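Local coordinates for methyl-coenzyme M reductase subunit gamma (Methanosarcina barkeri, PDB 1E6Y), which forms part of the nickel-porphinoid F430 enzyme that reduces methyl-coenzyme M with coenzyme B, releasing methane and the mixed heterodisulfide in the last step of methanogenesis, at residues V229-V232 against H233-D237. Residues are numbered along the deposited sequence; the frame is centred on the assembly and turned at random.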
# COMPACT_ATOMS: atom_id res chain seq x y z
N VAL C 229 7.08 -41.39 -17.74
CA VAL C 229 6.19 -40.43 -18.39
C VAL C 229 4.74 -40.64 -17.94
O VAL C 229 4.03 -39.68 -17.65
CB VAL C 229 6.28 -40.54 -19.94
CG1 VAL C 229 5.27 -39.61 -20.60
CG2 VAL C 229 7.69 -40.20 -20.40
N GLU C 230 4.35 -41.91 -17.79
CA GLU C 230 3.01 -42.23 -17.31
C GLU C 230 2.82 -41.80 -15.86
O GLU C 230 1.76 -41.31 -15.49
CB GLU C 230 2.72 -43.73 -17.43
CG GLU C 230 1.33 -44.09 -16.95
CD GLU C 230 1.05 -45.59 -16.94
OE1 GLU C 230 1.95 -46.38 -17.31
OE2 GLU C 230 -0.08 -45.96 -16.57
N TRP C 231 3.86 -41.99 -15.05
CA TRP C 231 3.84 -41.55 -13.66
C TRP C 231 3.56 -40.04 -13.58
O TRP C 231 2.68 -39.61 -12.84
CB TRP C 231 5.17 -41.89 -12.98
CG TRP C 231 5.28 -41.41 -11.56
CD1 TRP C 231 4.90 -42.08 -10.44
CD2 TRP C 231 5.74 -40.12 -11.12
NE1 TRP C 231 5.09 -41.29 -9.32
CE2 TRP C 231 5.60 -40.08 -9.72
CE3 TRP C 231 6.24 -38.99 -11.79
CZ2 TRP C 231 5.94 -38.96 -8.96
CZ3 TRP C 231 6.58 -37.87 -11.03
CH2 TRP C 231 6.43 -37.86 -9.64
N VAL C 232 4.27 -39.27 -14.40
CA VAL C 232 4.06 -37.83 -14.47
C VAL C 232 2.62 -37.51 -14.87
O VAL C 232 1.96 -36.67 -14.25
CB VAL C 232 5.01 -37.16 -15.49
CG1 VAL C 232 4.67 -35.68 -15.64
CG2 VAL C 232 6.45 -37.32 -15.03
N HIS C 233 2.12 -38.22 -15.88
CA HIS C 233 0.76 -38.03 -16.36
C HIS C 233 -0.28 -38.34 -15.29
O HIS C 233 -1.25 -37.61 -15.13
CB HIS C 233 0.51 -38.88 -17.61
CG HIS C 233 1.17 -38.34 -18.84
ND1 HIS C 233 1.11 -38.99 -20.06
CD2 HIS C 233 1.88 -37.21 -19.06
CE1 HIS C 233 1.75 -38.28 -20.97
NE2 HIS C 233 2.23 -37.19 -20.38
N ARG C 234 -0.05 -39.41 -14.53
CA ARG C 234 -0.96 -39.77 -13.44
C ARG C 234 -0.93 -38.74 -12.31
O ARG C 234 -2.00 -38.41 -11.79
CB ARG C 234 -0.59 -41.14 -12.88
CG ARG C 234 -0.89 -42.24 -13.90
CD ARG C 234 -0.56 -43.61 -13.31
NE ARG C 234 -1.62 -44.51 -13.76
CZ ARG C 234 -2.57 -45.09 -13.05
NH1 ARG C 234 -2.67 -44.97 -11.74
NH2 ARG C 234 -3.45 -45.85 -13.71
N ILE C 235 0.25 -38.27 -11.93
CA ILE C 235 0.37 -37.25 -10.89
C ILE C 235 -0.31 -35.95 -11.33
O ILE C 235 -1.10 -35.37 -10.59
CB ILE C 235 1.85 -36.98 -10.54
CG1 ILE C 235 2.46 -38.22 -9.87
CG2 ILE C 235 1.97 -35.76 -9.63
CD1 ILE C 235 1.81 -38.59 -8.55
N PHE C 236 -0.06 -35.56 -12.58
CA PHE C 236 -0.67 -34.37 -13.16
C PHE C 236 -2.20 -34.47 -13.19
O PHE C 236 -2.89 -33.54 -12.77
CB PHE C 236 -0.14 -34.17 -14.59
CG PHE C 236 -0.92 -33.16 -15.39
CD1 PHE C 236 -0.79 -31.80 -15.14
CD2 PHE C 236 -1.81 -33.59 -16.37
CE1 PHE C 236 -1.54 -30.87 -15.85
CE2 PHE C 236 -2.57 -32.66 -17.09
CZ PHE C 236 -2.43 -31.30 -16.83
N ASP C 237 -2.72 -35.58 -13.71
CA ASP C 237 -4.16 -35.80 -13.79
C ASP C 237 -4.82 -35.73 -12.42
O ASP C 237 -5.83 -35.05 -12.25
CB ASP C 237 -4.46 -37.16 -14.42
CG ASP C 237 -4.36 -37.15 -15.94
OD1 ASP C 237 -4.17 -36.07 -16.54
OD2 ASP C 237 -4.50 -38.24 -16.53
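Arg234 follows Glu230 by one turn of the C-terminal helix 226-244, and its side chain can be traced back along that turn atom by atom. CB lies 3.5 Å from the Glu230 carbonyl O, the acceptor of Arg234's own backbone N-H; CG, beside the backbone N (chi1 -68°), comes closer still to that oxygen, at 3.2 Å. Arg234 CD lies 4.1 Å from Glu230 CG, alongside the extended glutamate chain, and a bend at chi3 brings NE to 3.5 Å from Glu230 OE2, a long salt bridge with the carboxylate and guanidinium planes 69° apart. The tips of both residues reach the beta subunit, Arg234 NH2 pairing with its Asp281 and Glu230 OE2 with its Lys282.

The i to i+4 spacing recurs in two CH-pi contacts. Ile235 lays CG1 over one face of Trp231, 3.7 Å from the centroid of the six-membered ring, while the indole NE1 bonds to the backbone O of Glu336 in the beta subunit. Val229 CG1 sits over the His233 imidazole, whose NE2 is hydrogen-bonded to another protein chain. With a leucine in place of Trp231, the Glu336 carbonyl would probably lose its indole donor and Ile235 CG1 the flat surface beneath it.

Main-chain bonds such as Ile235 N to Trp231 O (2.9 Å) fix the turn between two neighbouring chains: Glu230, Trp231, Arg234 and Ile235 meet the beta subunit, while His233 and Asp237 bond to the other. Glu230 and Arg234 carry opposite charges, each paired with a beta-subunit residue of the other sign, which is consistent with electrostatic matching across the interface.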